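Local coordinates for carbohydrate binding protein, putative, cbp2D (Cellvibrio japonicus, PDB 7B21), which probably transfers electrons through a covalently bound heme c, this chain being the c-type cytochrome (X183) domain of a larger, putatively polysaccharide-binding protein, at residues Ser50-Asp55 against Ile62-Pro67; Ala11-Thr16 against Ala79-Ala84. All blocks are in the same frame, centred on the assembly; numbering follows the deposited sequence. Where two conformers were deposited one is given.

Contact 1: Ser50-Asp55 against Ile62-Pro67; sequences SRDTQD and ISMWMP. With NA (sodium ion), chain C; HEC (heme c), chain B; EDO (1,2-ethanediol), chain E.
With its carboxylate carbon CG anti to the backbone N (chi1 -152°), Asp52 reaches the indole edge of Trp65. Trp65 NE1 donates to Asp52 OD2 at 3.0 Å; the bond is nearly straight and stays close to the ring plane, but it meets the oxygen from above the carboxylate plane. Asp52 OD2 also forms a salt bridge with Arg56, and OD1 takes the backbone N of Thr53, so both oxygens of this buried carboxylate are held. Asp52 CB lies 3.6 Å from Trp65 CZ2, and the methyl CE of Met64 comes within 3.6 Å of Asp52 OD2. Arg51 bends at chi3 (46°), bringing its guanidinium to the far rim of the indole: Trp65 CZ3 sits over the centre of one guanidinium face, the two planes 74° apart, while Arg51 CB packs 3.8 Å from Trp65 CH2. Trp65 ends helix 58-65, and the turn that follows carries the methionine ligand of the class I cytochrome c fold: Met66 SD binds the heme iron at 2.3 Å, with His23 as the other axial ligand. Carbonyl oxygens of Ile62, Ser63 and Met66 bind a sodium ion, completed by those of Glu71 and Cys74. Ser50 holds one heme propionate through two bonds, from its N to heme O1D and, at 2.7 Å, from its OG to heme O2D.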
loop_
_atom_site.group_PDB
_atom_site.type_symbol
_atom_site.label_atom_id
_atom_site.label_comp_id
_atom_site.label_asym_id
_atom_site.label_seq_id
_atom_site.Cartn_x
_atom_site.Cartn_y
_atom_site.Cartn_z
ATOM N N SER A 50 8.685 -1.960 -11.002
ATOM C CA SER A 50 9.325 -1.985 -12.341
ATOM C C SER A 50 10.787 -1.550 -12.299
ATOM O O SER A 50 11.527 -1.941 -13.187
ATOM C CB SER A 50 8.555 -1.163 -13.315
ATOM O OG SER A 50 8.553 0.205 -12.981
ATOM N N ARG A 51 11.209 -0.775 -11.320
ATOM C CA ARG A 51 12.600 -0.298 -11.215
ATOM C C ARG A 51 13.407 -1.113 -10.215
ATOM O O ARG A 51 14.587 -0.805 -10.012
ATOM C CB ARG A 51 12.632 1.172 -10.812
ATOM C CG ARG A 51 12.012 2.144 -11.812
ATOM C CD ARG A 51 12.059 3.596 -11.245
ATOM N NE ARG A 51 13.351 4.019 -10.650
ATOM C CZ ARG A 51 13.568 4.954 -9.703
ATOM N NH1 ARG A 51 12.603 5.727 -9.224
ATOM N NH2 ARG A 51 14.810 5.181 -9.302
ATOM N N ASP A 52 12.811 -2.101 -9.575
ATOM C CA ASP A 52 13.527 -2.914 -8.585
ATOM C C ASP A 52 14.220 -4.085 -9.279
ATOM O O ASP A 52 13.896 -4.441 -10.382
ATOM C CB ASP A 52 12.591 -3.364 -7.480
ATOM C CG ASP A 52 13.235 -3.601 -6.121
ATOM O OD1 ASP A 52 14.453 -3.770 -6.032
ATOM O OD2 ASP A 52 12.463 -3.600 -5.132
ATOM N N THR A 53 15.131 -4.654 -8.535
ATOM C CA THR A 53 15.999 -5.756 -8.920
ATOM C C THR A 53 15.555 -7.049 -8.270
ATOM O O THR A 53 16.160 -8.087 -8.604
ATOM C CB THR A 53 17.456 -5.492 -8.525
ATOM O OG1 THR A 53 17.479 -5.256 -7.114
ATOM C CG2 THR A 53 18.012 -4.289 -9.252
ATOM N N GLN A 54 14.588 -7.015 -7.364
ATOM C CA GLN A 54 14.134 -8.277 -6.766
ATOM C C GLN A 54 12.737 -8.075 -6.191
ATOM O O GLN A 54 12.236 -6.960 -6.049
ATOM C CB GLN A 54 15.094 -8.840 -5.746
ATOM C CG GLN A 54 15.016 -7.983 -4.532
ATOM C CD GLN A 54 15.762 -8.570 -3.365
ATOM O OE1 GLN A 54 16.982 -8.457 -3.271
ATOM N NE2 GLN A 54 15.026 -9.195 -2.456
ATOM N N ASP A 55 12.146 -9.197 -5.885
ATOM C CA ASP A 55 10.822 -9.276 -5.271
ATOM C C ASP A 55 10.947 -8.816 -3.815
ATOM O O ASP A 55 11.938 -9.083 -3.150
ATOM C CB ASP A 55 10.347 -10.709 -5.297
ATOM C CG ASP A 55 10.063 -11.258 -6.674
ATOM O OD1 ASP A 55 9.877 -10.448 -7.615
ATOM O OD2 ASP A 55 9.957 -12.477 -6.774
ATOM N N ILE A 62 6.455 -1.061 -0.030
ATOM C CA ILE A 62 5.886 0.247 0.385
ATOM C C ILE A 62 6.997 1.128 0.926
ATOM O O ILE A 62 7.130 2.308 0.548
ATOM C CB ILE A 62 4.733 0.070 1.375
ATOM C CG1 ILE A 62 3.552 -0.649 0.712
ATOM C CG2 ILE A 62 4.327 1.403 1.982
ATOM C CD1 ILE A 62 2.504 -1.129 1.677
ATOM N N SER A 63 7.805 0.601 1.833
ATOM C CA SER A 63 8.901 1.416 2.403
ATOM C C SER A 63 9.770 1.979 1.275
ATOM O O SER A 63 10.057 3.173 1.283
ATOM C CB SER A 63 9.737 0.629 3.373
ATOM O OG SER A 63 9.004 0.375 4.550
ATOM N N MET A 64 10.201 1.126 0.355
ATOM C CA MET A 64 11.141 1.542 -0.699
ATOM C C MET A 64 10.505 2.485 -1.722
ATOM O O MET A 64 11.180 3.416 -2.184
ATOM C CB MET A 64 11.616 0.299 -1.431
ATOM C CG MET A 64 12.531 -0.587 -0.639
ATOM S SD MET A 64 13.008 -2.089 -1.547
ATOM C CE MET A 64 14.078 -1.356 -2.794
ATOM N N TRP A 65 9.264 2.235 -2.109
ATOM C CA TRP A 65 8.769 2.759 -3.383
ATOM C C TRP A 65 7.544 3.661 -3.244
ATOM O O TRP A 65 7.189 4.283 -4.258
ATOM C CB TRP A 65 8.460 1.636 -4.374
ATOM C CG TRP A 65 9.635 0.800 -4.734
ATOM C CD1 TRP A 65 9.865 -0.487 -4.347
ATOM C CD2 TRP A 65 10.764 1.180 -5.542
ATOM N NE1 TRP A 65 11.055 -0.938 -4.875
ATOM C CE2 TRP A 65 11.619 0.058 -5.608
ATOM C CE3 TRP A 65 11.057 2.329 -6.281
ATOM C CZ2 TRP A 65 12.794 0.076 -6.343
ATOM C CZ3 TRP A 65 12.202 2.310 -7.041
ATOM C CH2 TRP A 65 13.070 1.213 -7.053
ATOM N N MET A 66 6.882 3.730 -2.098
ATOM C CA MET A 66 5.590 4.430 -2.036
ATOM C C MET A 66 5.558 5.336 -0.824
ATOM O O MET A 66 6.192 5.082 0.197
ATOM C CB MET A 66 4.444 3.424 -2.000
ATOM C CG MET A 66 4.340 2.576 -3.263
ATOM S SD MET A 66 3.823 3.506 -4.729
ATOM C CE MET A 66 4.863 2.751 -5.957
ATOM N N PRO A 67 4.788 6.434 -0.859
ATOM C CA PRO A 67 4.086 6.931 -2.042
ATOM C C PRO A 67 5.087 7.371 -3.104
ATOM O O PRO A 67 6.109 7.949 -2.789
ATOM C CB PRO A 67 3.282 8.128 -1.506
ATOM C CG PRO A 67 4.112 8.637 -0.334
ATOM C CD PRO A 67 4.700 7.372 0.255
HETATM NA NA NA C . 7.952 4.393 1.443
HETATM FE FE HEC B . 1.587 3.079 -5.240
HETATM C CHA HEC B . 2.378 0.543 -7.365
HETATM C CHB HEC B . 1.206 0.861 -2.713
HETATM C CHC HEC B . 1.060 5.659 -3.098
HETATM C CHD HEC B . 1.636 5.253 -7.844
HETATM N NA HEC B . 1.747 1.120 -5.079
HETATM C C1A HEC B . 1.992 0.201 -6.084
HETATM C C2A HEC B . 1.829 -1.133 -5.606
HETATM C C3A HEC B . 1.546 -1.051 -4.299
HETATM C C4A HEC B . 1.473 0.361 -3.969
HETATM C CMA HEC B . 1.377 -2.158 -3.306
HETATM C CAA HEC B . 1.966 -2.395 -6.427
HETATM C CBA HEC B . 0.610 -2.784 -7.061
HETATM C CGA HEC B . 0.569 -4.074 -7.788
HETATM O O1A HEC B . 1.568 -4.805 -7.832
HETATM O O2A HEC B . -0.555 -4.398 -8.302
HETATM N NB HEC B . 1.232 3.233 -3.270
HETATM C C1B HEC B . 1.105 2.199 -2.382
HETATM C C2B HEC B . 0.882 2.701 -1.063
HETATM C C3B HEC B . 0.897 4.064 -1.136
HETATM C C4B HEC B . 1.068 4.377 -2.570
HETATM C CMB HEC B . 0.685 1.880 0.169
HETATM C CAB HEC B . 0.793 5.061 -0.040
HETATM C CBB HEC B . 1.871 4.946 1.004
HETATM N NC HEC B . 1.390 5.045 -5.419
HETATM C C1C HEC B . 1.129 5.957 -4.443
HETATM C C2C HEC B . 0.919 7.262 -4.985
HETATM C C3C HEC B . 0.991 7.141 -6.343
HETATM C C4C HEC B . 1.329 5.777 -6.615
HETATM C CMC HEC B . 0.560 8.474 -4.167
HETATM C CAC HEC B . 0.719 8.169 -7.393
HETATM C CBC HEC B . 1.465 9.434 -7.316
HETATM N ND HEC B . 2.014 2.938 -7.191
HETATM C C1D HEC B . 2.020 3.948 -8.102
HETATM C C2D HEC B . 2.521 3.473 -9.382
HETATM C C3D HEC B . 2.793 2.171 -9.243
HETATM C C4D HEC B . 2.419 1.814 -7.870
HETATM C CMD HEC B . 2.679 4.321 -10.609
HETATM C CAD HEC B . 3.481 1.262 -10.206
HETATM C CBD HEC B . 5.020 1.217 -9.837
HETATM C CGD HEC B . 5.863 0.481 -10.832
HETATM O O1D HEC B . 6.086 -0.747 -10.670
HETATM O O2D HEC B . 6.322 1.139 -11.814
HETATM C C1 EDO E . 9.990 -13.252 -9.940
HETATM O O1 EDO E . 10.611 -14.044 -8.965
HETATM C C2 EDO E . 10.922 -12.265 -10.546
HETATM O O2 EDO E . 11.570 -11.384 -9.650
#

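Contact 2: Ala11-Thr16 against Ala79-Ala84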
loop_
_atom_site.group_PDB
_atom_site.type_symbol
_atom_site.label_atom_id
_atom_site.label_comp_id
_atom_site.label_asym_id
_atom_site.label_seq_id
_atom_site.Cartn_x
_atom_site.Cartn_y
_atom_site.Cartn_z
ATOM N N ALA A 11 -5.594 1.534 7.551
ATOM C CA ALA A 11 -6.749 2.089 6.818
ATOM C C ALA A 11 -6.677 3.624 6.873
ATOM O O ALA A 11 -7.071 4.296 5.908
ATOM C CB ALA A 11 -8.044 1.586 7.397
ATOM N N ASN A 12 -6.222 4.191 7.984
ATOM C CA ASN A 12 -6.078 5.648 8.142
ATOM C C ASN A 12 -4.856 6.146 7.372
ATOM O O ASN A 12 -4.926 7.177 6.668
ATOM C CB ASN A 12 -5.919 6.018 9.611
ATOM C CG ASN A 12 -5.659 7.494 9.735
ATOM O OD1 ASN A 12 -6.486 8.277 9.291
ATOM N ND2 ASN A 12 -4.503 7.858 10.281
ATOM N N LEU A 13 -3.736 5.452 7.533
ATOM C CA LEU A 13 -2.492 5.866 6.843
ATOM C C LEU A 13 -2.652 5.789 5.325
ATOM O O LEU A 13 -2.014 6.568 4.611
ATOM C CB LEU A 13 -1.339 4.978 7.310
ATOM C CG LEU A 13 -0.896 5.213 8.745
ATOM C CD1 LEU A 13 -0.088 4.027 9.255
ATOM C CD2 LEU A 13 -0.077 6.506 8.840
ATOM N N TRP A 14 -3.487 4.906 4.837
ATOM C CA TRP A 14 -3.787 4.814 3.420
ATOM C C TRP A 14 -4.192 6.184 2.885
ATOM O O TRP A 14 -3.879 6.541 1.730
ATOM C CB TRP A 14 -4.907 3.796 3.247
ATOM C CG TRP A 14 -5.366 3.660 1.848
ATOM C CD1 TRP A 14 -6.474 4.224 1.290
ATOM C CD2 TRP A 14 -4.664 3.007 0.776
ATOM N NE1 TRP A 14 -6.505 3.963 -0.052
ATOM C CE2 TRP A 14 -5.414 3.209 -0.381
ATOM C CE3 TRP A 14 -3.497 2.240 0.714
ATOM C CZ2 TRP A 14 -4.991 2.722 -1.608
ATOM C CZ3 TRP A 14 -3.084 1.749 -0.501
ATOM C CH2 TRP A 14 -3.808 2.030 -1.654
ATOM N N ASN A 15 -4.980 6.912 3.685
ATOM C CA ASN A 15 -5.411 8.263 3.309
ATOM C C ASN A 15 -4.328 9.295 3.627
ATOM O O ASN A 15 -4.003 10.111 2.758
ATOM C CB ASN A 15 -6.706 8.596 4.024
ATOM C CG ASN A 15 -7.829 7.659 3.661
ATOM O OD1 ASN A 15 -8.546 7.119 4.534
ATOM N ND2 ASN A 15 -8.011 7.459 2.408
ATOM N N THR A 16 -3.826 9.313 4.849
ATOM C CA THR A 16 -2.937 10.406 5.252
ATOM C C THR A 16 -1.600 10.369 4.519
ATOM O O THR A 16 -0.975 11.398 4.373
ATOM C CB THR A 16 -2.753 10.452 6.769
ATOM O OG1 THR A 16 -2.055 9.276 7.176
ATOM C CG2 THR A 16 -4.069 10.611 7.521
ATOM N N ALA A 79 4.546 1.334 6.928
ATOM C CA ALA A 79 4.533 0.346 5.853
ATOM C C ALA A 79 3.924 -0.973 6.341
ATOM O O ALA A 79 3.158 -1.606 5.602
ATOM C CB ALA A 79 5.931 0.170 5.304
ATOM N N ALA A 80 4.265 -1.382 7.554
ATOM C CA ALA A 80 3.677 -2.591 8.126
ATOM C C ALA A 80 2.156 -2.466 8.266
ATOM O O ALA A 80 1.419 -3.392 7.979
ATOM C CB ALA A 80 4.328 -2.897 9.451
ATOM N N ASP A 81 1.710 -1.321 8.770
ATOM C CA ASP A 81 0.276 -1.100 8.979
ATOM C C ASP A 81 -0.458 -1.102 7.648
ATOM O O ASP A 81 -1.542 -1.700 7.517
ATOM C CB ASP A 81 0.052 0.200 9.737
ATOM C CG ASP A 81 0.457 0.196 11.195
ATOM O OD1 ASP A 81 0.729 -0.898 11.751
ATOM O OD2 ASP A 81 0.442 1.274 11.778
ATOM N N ILE A 82 0.062 -0.374 6.651
ATOM C CA ILE A 82 -0.658 -0.333 5.381
ATOM C C ILE A 82 -0.609 -1.721 4.719
ATOM O O ILE A 82 -1.615 -2.106 4.131
ATOM C CB ILE A 82 -0.129 0.793 4.473
ATOM C CG1 ILE A 82 -0.357 2.168 5.089
ATOM C CG2 ILE A 82 -0.838 0.705 3.124
ATOM C CD1 ILE A 82 0.174 3.321 4.283
ATOM N N GLU A 83 0.494 -2.436 4.812
ATOM C CA GLU A 83 0.508 -3.828 4.337
ATOM C C GLU A 83 -0.670 -4.595 4.921
ATOM O O GLU A 83 -1.395 -5.285 4.205
ATOM C CB GLU A 83 1.841 -4.479 4.690
ATOM C CG GLU A 83 1.871 -5.973 4.435
ATOM C CD GLU A 83 3.175 -6.605 4.923
ATOM O OE1 GLU A 83 3.377 -6.607 6.167
ATOM O OE2 GLU A 83 3.985 -7.057 4.105
ATOM N N ALA A 84 -0.815 -4.517 6.244
ATOM C CA ALA A 84 -1.894 -5.281 6.903
ATOM C C ALA A 84 -3.256 -4.853 6.332
ATOM O O ALA A 84 -4.132 -5.698 6.101
ATOM C CB ALA A 84 -1.825 -5.095 8.399
#
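The pairing of the N-terminal and C-terminal helices of the cytochrome c fold is formed here by helices 7-16 and 76-86; within them, the axes of segments 11-16 and 79-84 approach to 8.5 Å, with their N-to-C directions 111° apart. Ile82 contributes most of the contact from the 79-84 side, touching both Leu13 and Trp14. Its CG1 lies beside the backbone N (chi1 -63°), which sends the longer branch to Leu13 and the CG2 methyl to Trp14. CG1 touches Leu13 CB at 3.7 Å, and the terminal methyl CD1 continues along the same side chain and onto the Leu13 backbone carbonyl carbon. Ile82 CG2 meets Trp14 CE3 at 3.9 Å, in the plane of the indole and at its edge, with the two side chains roughly perpendicular. At the neighbouring residue, Leu13 CD1 packs 3.8 Å from Asp81 OD2 and also against Asp81 CB. This carboxylate is buried but well partnered: OD2 makes a salt bridge with Arg9, and OD1 accepts from the backbone N of Asp6 and from Gln77. The Trp14 indole is held by a hydrogen bond from NE1 to the carbonyl of Gly24 and an edge-to-face contact with Trp89, while it also packs on Cys19 and His23. Trp14 and Ile82 both touch the heme, so the apolar seam continues into its pocket, as in class I c-type cytochromes, where crossed terminal helices pack beside the heme.

Overall arrangement
From the N terminus, helix 7-16 supplies the first side of contact 2, and helix 19-23 follows with the covalent and histidine attachments of the heme. A long, mostly irregular stretch then leads to residues 50-55, which meet residues 62-67 at the end of helix 58-65 and close the short loop of contact 1. The Cys74-Cys78 disulfide then ties the loop to the first turn of helix 76-86, where residues 79-84 return to helix 7-16 and close the long loop. Contact 1 is therefore nested inside contact 2. Their centres lie about 16 Å apart on opposite sides of the chain's centre, yet Ile62 and Ser63 pack on Ala79, joining helices 58-65 and 76-86.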